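Local coordinates for PhnB protein (Bacillus cereus, PDB 3OMS), which is of unproven function but belongs to the glyoxalase superfamily and is a putative 3-demethylubiquinone-9 3-methyltransferase of the PhnB-like group, at residues Phe14-Gly19 with Ile69-Asn74; Ser39-Asp44 with Thr53-Thr58; Met83-Thr88 with Val130-Thr135; Gly106-Pro111 with Gly122-Lys127. All coordinates share one frame; numbering follows the deposited sequence. Where two conformers were deposited one is given.

Two four-stranded mixed sheets with the same strand order, 1-4-3-2, carry these contacts. Contacts 1 and 2 belong to the first and are linked by a probable hydrogen bond from V54 N to D70 OD2; contacts 3 and 4 belong to the second, where the backbones of L124 and W132 meet. Contacts 1 and 3 each join, as parallel neighbours, the strands that come first and last along the chain in their sheet, whereas contacts 2 and 4 are antiparallel edge pairings broken by a classic bulge. Contact 3 is the buried one, rich in aromatic packing, and like contact 1 it reaches the second subunit through a continued sheet. Contact 2 lies at the surface, with serines, histidine and water; contacts 1 and 4 are partly buried.

Contact 1. Residues Phe14-Gly19 with Ile69-Asn74; sequences FLMFEG and IDSYVN
Two torsions set the meeting of M16 with I69: M16 (selenomethionine) holds CG trans to its own N (chi1 -178°), and I69 puts CG1 between its N and carbonyl carbon (chi1 69°). The two chains run side by side, pointing the same way, with M16 CG 3.8 Å from I69 CG1. The other branch of I69, CG2, comes 3.5 Å from F14 CZ, while CD1 lies in the plane of the phenyl ring at its edge. Parallel-strand bonds zip the backbones: F17 N reaches I69 O at 2.9 Å, and S71 N donates to F17 O at 2.8 Å. This is the parallel pairing of first and last strands in a βαβββ module of the glyoxalase fold. From the last residue of strand 64-70, D70 turns its carboxylate to the backbone just past strand 11-17; G19 N lies 2.8 Å from D70 OD1, well above the carboxylate plane. OD1 also accepts from A21 N and OD2 from V54 N, so three backbone amides, two of them leading into helix 21-29, hold this buried acid. At the exposed end N74 ND2 bonds only weakly to E18 OE1; the firmer partner of E18 is H75 N. Helix 21-29 packs on F17 through A24 and Y28, strand 54-61 flanks strand 64-70, and strand 11-17 pairs antiparallel with a strand of the second subunit.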
loop_
_atom_site.group_PDB
_atom_site.type_symbol
_atom_site.label_atom_id
_atom_site.label_comp_id
_atom_site.label_asym_id
_atom_site.label_seq_id
_atom_site.Cartn_x
_atom_site.Cartn_y
_atom_site.Cartn_z
ATOM N N PHE A 14 -3.013 2.128 -4.087
ATOM C CA PHE A 14 -4.116 1.804 -4.983
ATOM C C PHE A 14 -4.749 0.504 -4.457
ATOM O O PHE A 14 -4.083 -0.567 -4.348
ATOM C CB PHE A 14 -3.587 1.588 -6.385
ATOM C CG PHE A 14 -4.629 1.403 -7.478
ATOM C CD1 PHE A 14 -4.757 2.354 -8.490
ATOM C CD2 PHE A 14 -5.382 0.222 -7.576
ATOM C CE1 PHE A 14 -5.649 2.186 -9.523
ATOM C CE2 PHE A 14 -6.267 0.050 -8.621
ATOM C CZ PHE A 14 -6.376 1.061 -9.608
ATOM N N LEU A 15 -6.027 0.603 -4.093
ATOM C CA LEU A 15 -6.746 -0.506 -3.501
ATOM C C LEU A 15 -7.777 -1.089 -4.482
ATOM O O LEU A 15 -8.627 -0.373 -5.026
ATOM C CB LEU A 15 -7.403 -0.051 -2.185
ATOM C CG LEU A 15 -6.525 0.210 -0.949
ATOM C CD1 LEU A 15 -5.532 1.396 -1.071
ATOM C CD2 LEU A 15 -7.451 0.424 0.270
HETATM N N MSE A 16 -7.698 -2.415 -4.705
HETATM C CA MSE A 16 -8.616 -3.096 -5.543
HETATM C C MSE A 16 -9.576 -3.972 -4.719
HETATM O O MSE A 16 -9.160 -4.985 -4.121
HETATM C CB MSE A 16 -7.846 -3.951 -6.550
HETATM C CG MSE A 16 -8.726 -4.685 -7.542
HETATM SE SE MSE A 16 -7.688 -5.501 -8.984
HETATM C CE MSE A 16 -6.746 -6.742 -7.890
ATOM N N PHE A 17 -10.844 -3.556 -4.749
ATOM C CA PHE A 17 -11.968 -4.194 -4.094
ATOM C C PHE A 17 -12.741 -5.009 -5.124
ATOM O O PHE A 17 -12.432 -4.966 -6.331
ATOM C CB PHE A 17 -12.884 -3.116 -3.436
ATOM C CG PHE A 17 -12.247 -2.355 -2.335
ATOM C CD1 PHE A 17 -12.313 -2.805 -1.035
ATOM C CD2 PHE A 17 -11.612 -1.132 -2.575
ATOM C CE1 PHE A 17 -11.720 -2.056 0.016
ATOM C CE2 PHE A 17 -11.021 -0.412 -1.576
ATOM C CZ PHE A 17 -11.077 -0.881 -0.239
ATOM N N GLU A 18 -13.725 -5.804 -4.669
ATOM C CA GLU A 18 -14.632 -6.513 -5.590
ATOM C C GLU A 18 -16.111 -6.184 -5.317
ATOM O O GLU A 18 -16.964 -7.082 -5.259
ATOM C CB GLU A 18 -14.385 -8.050 -5.552
ATOM C CG GLU A 18 -12.975 -8.403 -6.069
ATOM C CD GLU A 18 -12.656 -9.880 -6.116
ATOM O OE1 GLU A 18 -13.484 -10.719 -5.677
ATOM O OE2 GLU A 18 -11.557 -10.177 -6.640
ATOM N N GLY A 19 -16.416 -4.900 -5.173
ATOM C CA GLY A 19 -17.801 -4.470 -4.958
ATOM C C GLY A 19 -17.985 -3.524 -3.801
ATOM O O GLY A 19 -19.028 -2.923 -3.692
ATOM N N ILE A 69 -10.539 0.918 -7.003
ATOM C CA ILE A 69 -11.470 0.438 -7.983
ATOM C C ILE A 69 -12.264 -0.738 -7.412
ATOM O O ILE A 69 -11.827 -1.346 -6.437
ATOM C CB ILE A 69 -10.775 -0.076 -9.273
ATOM C CG1 ILE A 69 -10.001 -1.389 -8.996
ATOM C CG2 ILE A 69 -9.869 0.989 -9.921
ATOM C CD1 ILE A 69 -9.313 -1.993 -10.203
ATOM N N ASP A 70 -13.387 -1.077 -8.076
ATOM C CA ASP A 70 -14.043 -2.381 -7.944
ATOM C C ASP A 70 -13.663 -3.170 -9.170
ATOM O O ASP A 70 -14.057 -2.834 -10.324
ATOM C CB ASP A 70 -15.566 -2.254 -7.858
ATOM C CG ASP A 70 -16.039 -1.779 -6.520
ATOM O OD1 ASP A 70 -15.546 -2.273 -5.498
ATOM O OD2 ASP A 70 -16.972 -0.935 -6.470
ATOM N N SER A 71 -12.852 -4.199 -8.954
ATOM C CA SER A 71 -12.443 -5.072 -10.041
ATOM C C SER A 71 -13.629 -5.718 -10.812
ATOM O O SER A 71 -14.522 -6.299 -10.210
ATOM C CB SER A 71 -11.552 -6.190 -9.519
ATOM O OG SER A 71 -11.189 -6.992 -10.623
ATOM N N TYR A 72 -13.622 -5.638 -12.137
ATOM C CA TYR A 72 -14.660 -6.367 -12.920
ATOM C C TYR A 72 -14.376 -7.872 -13.077
ATOM O O TYR A 72 -15.157 -8.589 -13.697
ATOM C CB TYR A 72 -14.928 -5.701 -14.277
ATOM C CG TYR A 72 -13.795 -5.766 -15.260
ATOM C CD1 TYR A 72 -13.691 -6.822 -16.156
ATOM C CD2 TYR A 72 -12.834 -4.766 -15.305
ATOM C CE1 TYR A 72 -12.668 -6.879 -17.076
ATOM C CE2 TYR A 72 -11.796 -4.805 -16.219
ATOM C CZ TYR A 72 -11.714 -5.872 -17.103
ATOM O OH TYR A 72 -10.695 -5.940 -18.024
ATOM N N VAL A 73 -13.266 -8.339 -12.520
ATOM C CA VAL A 73 -12.886 -9.751 -12.547
ATOM C C VAL A 73 -12.776 -10.217 -11.113
ATOM O O VAL A 73 -12.207 -9.504 -10.289
ATOM C CB VAL A 73 -11.484 -9.903 -13.174
ATOM C CG1 VAL A 73 -10.930 -11.336 -12.964
ATOM C CG2 VAL A 73 -11.508 -9.501 -14.645
ATOM N N ASN A 74 -13.272 -11.411 -10.812
ATOM C CA ASN A 74 -13.055 -12.000 -9.492
ATOM C C ASN A 74 -11.668 -12.609 -9.451
ATOM O O ASN A 74 -11.324 -13.411 -10.312
ATOM C CB ASN A 74 -14.068 -13.105 -9.202
ATOM C CG ASN A 74 -15.485 -12.577 -9.030
ATOM O OD1 ASN A 74 -16.379 -13.008 -9.754
ATOM N ND2 ASN A 74 -15.691 -11.628 -8.086
HETATM O O HOH W 1 -18.377 0.203 -4.498
#

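Contact 2. Residues Ser39-Asp44 with Thr53-Thr58; sequences SISRYD and TVIHAT
I55 lays CG1 squarely over the ring of Y43, 3.5 Å from the ring centroid and 3° off its normal, a CH-pi contact almost at the centre of the face. On the side of I40 and V54 there is a second apolar patch: the I40 and V54 side chains cross at about a right angle, with CD1 of I40 3.9 Å from CG2 of V54, and I40 CB also packs on A57 CB. The Y43 ring has T53 OG1 at its edge, 3.2 Å from CD2, and that hydroxyl is bonded to K50 O. Farther out the backbones pair as antiparallel strands until the register slips by one, where I55 and H56 both face S41 in a classic beta bulge. The firm bond to H56 O comes from S41 N, nearly straight on at 2.9 Å; in one of the two S41 conformers OG adds a longer bond of 3.3 Å to the same oxygen. S41 and H56 both have alternate conformers, and the close approach of S41 OG to the imidazole is doubtful. On the polar edge a water links Y43 OH to I55 O. R42 stretches out to a salt bridge with E22. This is the hairpin of strands 37-42 and 54-61, at the outer edge of its sheet; strand 64-70 lies along the other side of 54-61, and helix 21-29 packs on I40, V54 and A57 through A21, E22 and M25.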
loop_
_atom_site.group_PDB
_atom_site.type_symbol
_atom_site.label_atom_id
_atom_site.label_comp_id
_atom_site.label_asym_id
_atom_site.label_seq_id
_atom_site.Cartn_x
_atom_site.Cartn_y
_atom_site.Cartn_z
ATOM N N SER A 39 -12.954 12.180 -6.760
ATOM C CA SER A 39 -13.597 11.804 -8.022
ATOM C C SER A 39 -14.068 10.377 -7.945
ATOM O O SER A 39 -13.442 9.542 -7.263
ATOM C CB SER A 39 -12.647 11.969 -9.210
ATOM O OG SER A 39 -11.472 11.184 -9.093
ATOM N N ILE A 40 -15.155 10.069 -8.639
ATOM C CA ILE A 40 -15.655 8.677 -8.646
ATOM C C ILE A 40 -16.416 8.446 -9.931
ATOM O O ILE A 40 -17.272 9.272 -10.303
ATOM C CB ILE A 40 -16.557 8.384 -7.406
ATOM C CG1 ILE A 40 -17.164 6.962 -7.475
ATOM C CG2 ILE A 40 -17.695 9.449 -7.298
ATOM C CD1 ILE A 40 -17.740 6.451 -6.152
ATOM N N SER A 41 -16.073 7.385 -10.664
ATOM C CA SER A 41 -16.894 6.961 -11.807
ATOM C C SER A 41 -17.353 5.526 -11.567
ATOM O O SER A 41 -16.618 4.716 -10.985
ATOM C CB SER A 41 -16.133 7.073 -13.127
ATOM O OG SER A 41 -14.857 6.492 -12.988
ATOM N N ARG A 42 -18.597 5.246 -11.972
ATOM C CA ARG A 42 -19.285 3.985 -11.700
ATOM C C ARG A 42 -19.768 3.359 -12.990
ATOM O O ARG A 42 -20.154 4.070 -13.912
ATOM C CB ARG A 42 -20.511 4.242 -10.838
ATOM C CG ARG A 42 -20.215 4.931 -9.532
ATOM C CD ARG A 42 -21.455 5.000 -8.669
ATOM N NE ARG A 42 -21.227 5.785 -7.458
ATOM C CZ ARG A 42 -21.356 7.113 -7.381
ATOM N NH1 ARG A 42 -21.671 7.820 -8.453
ATOM N NH2 ARG A 42 -21.150 7.746 -6.220
ATOM N N TYR A 43 -19.777 2.027 -13.027
ATOM C CA TYR A 43 -20.162 1.294 -14.209
ATOM C C TYR A 43 -21.639 1.517 -14.460
ATOM O O TYR A 43 -22.448 1.420 -13.524
ATOM C CB TYR A 43 -19.879 -0.209 -14.043
ATOM C CG TYR A 43 -18.415 -0.549 -14.188
ATOM C CD1 TYR A 43 -17.798 -0.532 -15.448
ATOM C CD2 TYR A 43 -17.641 -0.815 -13.073
ATOM C CE1 TYR A 43 -16.473 -0.843 -15.587
ATOM C CE2 TYR A 43 -16.299 -1.117 -13.190
ATOM C CZ TYR A 43 -15.726 -1.132 -14.448
ATOM O OH TYR A 43 -14.394 -1.420 -14.547
ATOM N N ASP A 44 -21.975 1.820 -15.703
ATOM C CA ASP A 44 -23.389 1.846 -16.122
ATOM C C ASP A 44 -23.881 0.428 -16.450
ATOM O O ASP A 44 -23.219 -0.555 -16.108
ATOM C CB ASP A 44 -23.583 2.798 -17.314
ATOM C CG ASP A 44 -22.937 2.286 -18.582
ATOM O OD1 ASP A 44 -22.546 3.132 -19.401
ATOM O OD2 ASP A 44 -22.789 1.045 -18.742
ATOM N N THR A 53 -20.936 -0.227 -9.445
ATOM C CA THR A 53 -19.621 -0.422 -8.839
ATOM C C THR A 53 -18.612 0.586 -9.417
ATOM O O THR A 53 -18.837 1.173 -10.493
ATOM C CB THR A 53 -19.087 -1.880 -9.009
ATOM O OG1 THR A 53 -18.767 -2.113 -10.389
ATOM C CG2 THR A 53 -20.131 -2.892 -8.479
ATOM N N VAL A 54 -17.492 0.754 -8.713
ATOM C CA VAL A 54 -16.502 1.787 -9.059
ATOM C C VAL A 54 -15.577 1.370 -10.214
ATOM O O VAL A 54 -14.811 0.384 -10.126
ATOM C CB VAL A 54 -15.681 2.173 -7.830
ATOM C CG1 VAL A 54 -14.503 3.156 -8.167
ATOM C CG2 VAL A 54 -16.602 2.782 -6.748
ATOM N N ILE A 55 -15.629 2.138 -11.293
ATOM C CA ILE A 55 -14.640 2.045 -12.343
ATOM C C ILE A 55 -13.280 2.521 -11.819
ATOM O O ILE A 55 -12.268 1.810 -11.889
ATOM C CB ILE A 55 -14.998 2.918 -13.568
ATOM C CG1 ILE A 55 -16.380 2.580 -14.150
ATOM C CG2 ILE A 55 -13.951 2.752 -14.667
ATOM C CD1 ILE A 55 -16.787 3.542 -15.336
ATOM N N HIS A 56 -13.266 3.753 -11.313
ATOM C CA HIS A 56 -12.089 4.324 -10.678
ATOM C C HIS A 56 -12.568 5.411 -9.730
ATOM O O HIS A 56 -13.566 6.074 -10.025
ATOM C CB HIS A 56 -11.089 4.863 -11.719
ATOM C CG HIS A 56 -11.632 5.942 -12.611
ATOM N ND1 HIS A 56 -11.715 7.262 -12.218
ATOM C CD2 HIS A 56 -12.084 5.901 -13.888
ATOM C CE1 HIS A 56 -12.214 7.984 -13.207
ATOM N NE2 HIS A 56 -12.445 7.183 -14.233
ATOM N N ALA A 57 -11.868 5.566 -8.614
ATOM C CA ALA A 57 -12.118 6.658 -7.667
ATOM C C ALA A 57 -10.812 7.101 -7.023
ATOM O O ALA A 57 -9.902 6.270 -6.786
ATOM C CB ALA A 57 -13.139 6.228 -6.588
ATOM N N THR A 58 -10.722 8.409 -6.749
ATOM C CA THR A 58 -9.593 9.023 -6.041
ATOM C C THR A 58 -10.143 9.677 -4.810
ATOM O O THR A 58 -11.187 10.313 -4.849
ATOM C CB THR A 58 -8.876 10.063 -6.888
ATOM O OG1 THR A 58 -8.314 9.415 -8.029
ATOM C CG2 THR A 58 -7.782 10.861 -6.086
HETATM O O HOH W 2 -11.383 8.893 -10.297
HETATM O O HOH W 3 -12.938 -0.982 -12.155
#

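Contact 3. Residues Met83-Thr88 with Val130-Thr135; sequences MSLYVT and VSWQLT
Q133 serves the backbone of the neighbouring strand twice, Q133 O taking V87 N at 2.7 Å and Q133 N giving to L85 O at 2.8 Å. Its side chain adds a further bond to this parallel pairing: Q133 NE2 donates to S84 OG at 3.0 Å, with the hydroxyl lying within 3° of the amide plane. Q133 reaches it with its chain extended beyond CG, and the amide is stood at 89° to the ring of Y86, whose edge it meets with OE1 3.6 Å from CD1. Before the ladder starts, a water spans M83 O and S131 N. Among the apolar side chains, L85 CD1 sits over the face of the W132 six-membered ring, 3.8 Å from its centroid, while V87 CG2 approaches the edge of that indole in plane, 3.6 Å from CE3. The indole nitrogen is bonded to D126 OD2. On the opposite sheet face from L85 and V87, T135 CG2 touches Y86 OH at 3.4 Å. Strand 83-89 also pairs antiparallel with the second subunit, and the buried pairing of first and last strands in a 1-4-3-2 mixed sheet is that of the βαβββ module of the glyoxalase fold.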
loop_
_atom_site.group_PDB
_atom_site.type_symbol
_atom_site.label_atom_id
_atom_site.label_comp_id
_atom_site.label_asym_id
_atom_site.label_seq_id
_atom_site.Cartn_x
_atom_site.Cartn_y
_atom_site.Cartn_z
HETATM N N MSE A 83 1.353 -5.735 2.788
HETATM C CA MSE A 83 1.345 -4.274 2.569
HETATM C C MSE A 83 0.228 -3.699 3.381
HETATM O O MSE A 83 -0.959 -4.050 3.143
HETATM C CB MSE A 83 1.184 -3.888 1.108
HETATM C CG MSE A 83 1.553 -2.378 0.909
HETATM SE SE MSE A 83 1.305 -1.858 -0.919
HETATM C CE MSE A 83 2.633 -3.074 -1.744
ATOM N N SER A 84 0.621 -2.892 4.379
ATOM C CA SER A 84 -0.303 -2.273 5.334
ATOM C C SER A 84 -0.195 -0.729 5.352
ATOM O O SER A 84 0.760 -0.120 4.808
ATOM C CB SER A 84 -0.078 -2.824 6.740
ATOM O OG SER A 84 1.244 -2.578 7.203
ATOM N N LEU A 85 -1.210 -0.126 5.948
ATOM C CA LEU A 85 -1.268 1.310 6.128
ATOM C C LEU A 85 -0.956 1.666 7.591
ATOM O O LEU A 85 -1.695 1.302 8.501
ATOM C CB LEU A 85 -2.630 1.829 5.688
ATOM C CG LEU A 85 -2.998 1.531 4.222
ATOM C CD1 LEU A 85 -4.456 2.019 3.976
ATOM C CD2 LEU A 85 -2.038 2.153 3.241
ATOM N N TYR A 86 0.163 2.342 7.780
ATOM C CA TYR A 86 0.694 2.651 9.074
ATOM C C TYR A 86 0.282 4.080 9.411
ATOM O O TYR A 86 0.707 5.039 8.725
ATOM C CB TYR A 86 2.190 2.489 9.017
ATOM C CG TYR A 86 2.942 2.638 10.293
ATOM C CD1 TYR A 86 3.247 1.533 11.070
ATOM C CD2 TYR A 86 3.378 3.903 10.732
ATOM C CE1 TYR A 86 3.968 1.673 12.261
ATOM C CE2 TYR A 86 4.119 4.027 11.913
ATOM C CZ TYR A 86 4.367 2.910 12.671
ATOM O OH TYR A 86 5.094 3.035 13.815
ATOM N N VAL A 87 -0.524 4.201 10.469
ATOM C CA VAL A 87 -1.091 5.487 10.846
ATOM C C VAL A 87 -0.452 6.033 12.102
ATOM O O VAL A 87 -0.395 5.363 13.107
ATOM C CB VAL A 87 -2.609 5.414 11.097
ATOM C CG1 VAL A 87 -3.182 6.902 11.301
ATOM C CG2 VAL A 87 -3.342 4.728 9.934
ATOM N N THR A 88 0.029 7.262 12.058
ATOM C CA THR A 88 0.575 7.863 13.264
ATOM C C THR A 88 -0.452 8.904 13.747
ATOM O O THR A 88 -0.896 9.736 12.998
ATOM C CB THR A 88 1.980 8.430 13.049
ATOM O OG1 THR A 88 1.878 9.610 12.253
ATOM C CG2 THR A 88 2.886 7.386 12.362
ATOM N N VAL A 130 -8.399 -4.944 4.602
ATOM C CA VAL A 130 -7.273 -4.016 4.494
ATOM C C VAL A 130 -6.544 -3.908 5.836
ATOM O O VAL A 130 -7.202 -3.787 6.891
ATOM C CB VAL A 130 -7.707 -2.606 4.053
ATOM C CG1 VAL A 130 -6.477 -1.598 4.112
ATOM C CG2 VAL A 130 -8.281 -2.682 2.650
ATOM N N SER A 131 -5.214 -4.050 5.814
ATOM C CA SER A 131 -4.422 -4.110 7.065
ATOM C C SER A 131 -3.937 -2.710 7.471
ATOM O O SER A 131 -3.288 -1.957 6.664
ATOM C CB SER A 131 -3.240 -5.013 6.880
ATOM O OG SER A 131 -2.694 -5.472 8.104
ATOM N N TRP A 132 -4.221 -2.386 8.731
ATOM C CA TRP A 132 -3.888 -1.099 9.324
ATOM C C TRP A 132 -3.072 -1.268 10.615
ATOM O O TRP A 132 -3.394 -2.109 11.499
ATOM C CB TRP A 132 -5.160 -0.374 9.699
ATOM C CG TRP A 132 -6.080 0.018 8.601
ATOM C CD1 TRP A 132 -7.047 -0.752 8.051
ATOM C CD2 TRP A 132 -6.172 1.302 7.961
ATOM N NE1 TRP A 132 -7.747 -0.040 7.118
ATOM C CE2 TRP A 132 -7.218 1.220 7.020
ATOM C CE3 TRP A 132 -5.482 2.505 8.099
ATOM C CZ2 TRP A 132 -7.607 2.303 6.220
ATOM C CZ3 TRP A 132 -5.834 3.571 7.270
ATOM C CH2 TRP A 132 -6.910 3.468 6.359
ATOM N N GLN A 133 -2.025 -0.443 10.729
ATOM C CA GLN A 133 -1.237 -0.356 11.954
ATOM C C GLN A 133 -1.428 1.052 12.462
ATOM O O GLN A 133 -1.465 2.034 11.698
ATOM C CB GLN A 133 0.265 -0.570 11.739
ATOM C CG GLN A 133 0.649 -1.961 11.233
ATOM C CD GLN A 133 2.140 -2.083 11.064
ATOM O OE1 GLN A 133 2.901 -1.938 12.028
ATOM N NE2 GLN A 133 2.581 -2.325 9.827
ATOM N N LEU A 134 -1.577 1.169 13.762
ATOM C CA LEU A 134 -1.825 2.478 14.363
ATOM C C LEU A 134 -0.881 2.664 15.514
ATOM O O LEU A 134 -0.680 1.745 16.288
ATOM C CB LEU A 134 -3.254 2.575 14.837
ATOM C CG LEU A 134 -4.314 2.588 13.740
ATOM C CD1 LEU A 134 -4.719 1.165 13.384
ATOM C CD2 LEU A 134 -5.464 3.395 14.268
ATOM N N THR A 135 -0.261 3.846 15.585
ATOM C CA THR A 135 0.626 4.136 16.671
ATOM C C THR A 135 0.493 5.586 17.127
ATOM O O THR A 135 0.005 6.428 16.391
ATOM C CB THR A 135 2.057 3.809 16.292
ATOM O OG1 THR A 135 2.840 3.742 17.494
ATOM C CG2 THR A 135 2.600 4.879 15.301
HETATM O O HOH W 4 -3.587 -4.854 3.563
#

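Contact 4. Residues Gly106-Pro111 with Gly122-Lys127; sequences GAILMP and GWLNDK
W123 O is gripped by two consecutive amides, L109 N at 2.8 Å and M110 N at 2.9 Å, both reaching it from the same face of the carbonyl plane. This double acceptance marks a classic beta bulge, with L109 and M110 both opposite W123 in the antiparallel pairing of strands 107-111 and 121-125. W123 N returns a bond to M110 O, lying in the carbonyl plane on a lone pair, and a second reciprocal pair joins A107 and N125 farther along. Within the bulge, the L109 side chain lies against the tryptophan: CD1 is over one face of the indole, 4.0 Å from the centroid of the five-membered ring. The same methyl is 3.8 Å from N125 ND2. With CG trans to its N (chi1 -164°), W123 brings its indole beside L109, and NE1 is bonded to S131 OG in the neighbouring strand 131-136. M16 of the second subunit also packs on W123. On the other side of the sheet L124 fits against helix 92-103, touching F99, L102 and A103, and I108 lies obliquely across L124, its CD1 4.1 Å from L124 CB.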
loop_
_atom_site.group_PDB
_atom_site.type_symbol
_atom_site.label_atom_id
_atom_site.label_comp_id
_atom_site.label_asym_id
_atom_site.label_seq_id
_atom_site.Cartn_x
_atom_site.Cartn_y
_atom_site.Cartn_z
ATOM N N GLY A 106 -13.756 -6.581 11.945
ATOM C CA GLY A 106 -12.378 -6.802 11.487
ATOM C C GLY A 106 -11.736 -7.943 12.238
ATOM O O GLY A 106 -12.406 -8.755 12.852
ATOM N N ALA A 107 -10.426 -8.047 12.127
ATOM C CA ALA A 107 -9.675 -9.117 12.713
ATOM C C ALA A 107 -8.494 -8.449 13.413
ATOM O O ALA A 107 -7.808 -7.620 12.828
ATOM C CB ALA A 107 -9.188 -10.169 11.605
ATOM N N ILE A 108 -8.287 -8.769 14.690
ATOM C CA ILE A 108 -7.185 -8.157 15.416
ATOM C C ILE A 108 -5.924 -8.979 15.249
ATOM O O ILE A 108 -5.911 -10.179 15.509
ATOM C CB ILE A 108 -7.498 -8.028 16.911
ATOM C CG1 ILE A 108 -8.819 -7.283 17.124
ATOM C CG2 ILE A 108 -6.349 -7.354 17.653
ATOM C CD1 ILE A 108 -8.930 -5.861 16.475
ATOM N N LEU A 109 -4.846 -8.328 14.861
ATOM C CA LEU A 109 -3.572 -9.005 14.735
ATOM C C LEU A 109 -2.726 -8.778 16.008
ATOM O O LEU A 109 -2.125 -9.720 16.542
ATOM C CB LEU A 109 -2.863 -8.520 13.481
ATOM C CG LEU A 109 -3.636 -8.749 12.179
ATOM C CD1 LEU A 109 -2.817 -8.333 10.925
ATOM C CD2 LEU A 109 -3.986 -10.267 12.153
HETATM N N MSE A 110 -2.668 -7.515 16.444
HETATM C CA MSE A 110 -2.112 -7.113 17.730
HETATM C C MSE A 110 -3.052 -6.098 18.376
HETATM O O MSE A 110 -3.304 -5.010 17.811
HETATM C CB MSE A 110 -0.693 -6.522 17.572
HETATM C CG MSE A 110 0.252 -7.562 16.990
HETATM SE SE MSE A 110 2.043 -6.807 16.646
HETATM C CE MSE A 110 2.609 -6.718 18.476
ATOM N N PRO A 111 -3.582 -6.448 19.550
ATOM C CA PRO A 111 -4.552 -5.568 20.168
ATOM C C PRO A 111 -3.925 -4.242 20.550
ATOM O O PRO A 111 -2.710 -4.178 20.828
ATOM C CB PRO A 111 -4.972 -6.347 21.404
ATOM C CG PRO A 111 -3.852 -7.206 21.730
ATOM C CD PRO A 111 -3.318 -7.630 20.391
ATOM N N GLY A 122 -1.363 -0.763 17.757
ATOM C CA GLY A 122 -2.201 -1.905 17.413
ATOM C C GLY A 122 -2.144 -2.203 15.947
ATOM O O GLY A 122 -1.759 -1.336 15.125
ATOM N N TRP A 123 -2.577 -3.408 15.591
ATOM C CA TRP A 123 -2.518 -3.870 14.198
ATOM C C TRP A 123 -3.761 -4.708 13.966
ATOM O O TRP A 123 -4.096 -5.585 14.756
ATOM C CB TRP A 123 -1.257 -4.710 13.957
ATOM C CG TRP A 123 -0.875 -4.932 12.529
ATOM C CD1 TRP A 123 -1.658 -4.823 11.431
ATOM C CD2 TRP A 123 0.425 -5.305 12.054
ATOM N NE1 TRP A 123 -0.944 -5.145 10.298
ATOM C CE2 TRP A 123 0.340 -5.443 10.657
ATOM C CE3 TRP A 123 1.661 -5.519 12.679
ATOM C CZ2 TRP A 123 1.467 -5.744 9.853
ATOM C CZ3 TRP A 123 2.774 -5.867 11.884
ATOM C CH2 TRP A 123 2.658 -5.972 10.487
ATOM N N LEU A 124 -4.481 -4.390 12.909
ATOM C CA LEU A 124 -5.697 -5.126 12.578
ATOM C C LEU A 124 -5.895 -5.216 11.084
ATOM O O LEU A 124 -5.185 -4.521 10.309
ATOM C CB LEU A 124 -6.907 -4.408 13.187
ATOM C CG LEU A 124 -7.141 -2.901 12.920
ATOM C CD1 LEU A 124 -7.702 -2.729 11.482
ATOM C CD2 LEU A 124 -8.146 -2.349 13.946
ATOM N N ASN A 125 -6.830 -6.078 10.684
ATOM C CA ASN A 125 -7.444 -6.007 9.358
ATOM C C ASN A 125 -8.831 -5.487 9.484
ATOM O O ASN A 125 -9.563 -5.904 10.373
ATOM C CB ASN A 125 -7.512 -7.396 8.712
ATOM C CG ASN A 125 -6.147 -8.038 8.497
ATOM O OD1 ASN A 125 -6.029 -9.274 8.605
ATOM N ND2 ASN A 125 -5.159 -7.274 8.105
ATOM N N ASP A 126 -9.218 -4.531 8.653
ATOM C CA ASP A 126 -10.572 -4.010 8.762
ATOM C C ASP A 126 -11.584 -4.982 8.113
ATOM O O ASP A 126 -11.232 -6.072 7.613
ATOM C CB ASP A 126 -10.630 -2.573 8.228
ATOM C CG ASP A 126 -10.448 -2.497 6.725
ATOM O OD1 ASP A 126 -10.607 -3.571 6.080
ATOM O OD2 ASP A 126 -10.198 -1.362 6.228
ATOM N N LYS A 127 -12.846 -4.613 8.154
ATOM C CA LYS A 127 -13.916 -5.466 7.653
ATOM C C LYS A 127 -13.758 -5.794 6.163
ATOM O O LYS A 127 -14.424 -6.689 5.657
ATOM C CB LYS A 127 -15.292 -4.838 7.899
ATOM C CG LYS A 127 -15.627 -3.567 7.106
ATOM C CD LYS A 127 -17.021 -3.042 7.412
ATOM C CE LYS A 127 -17.115 -2.318 8.770
ATOM N NZ LYS A 127 -16.403 -1.010 8.967
#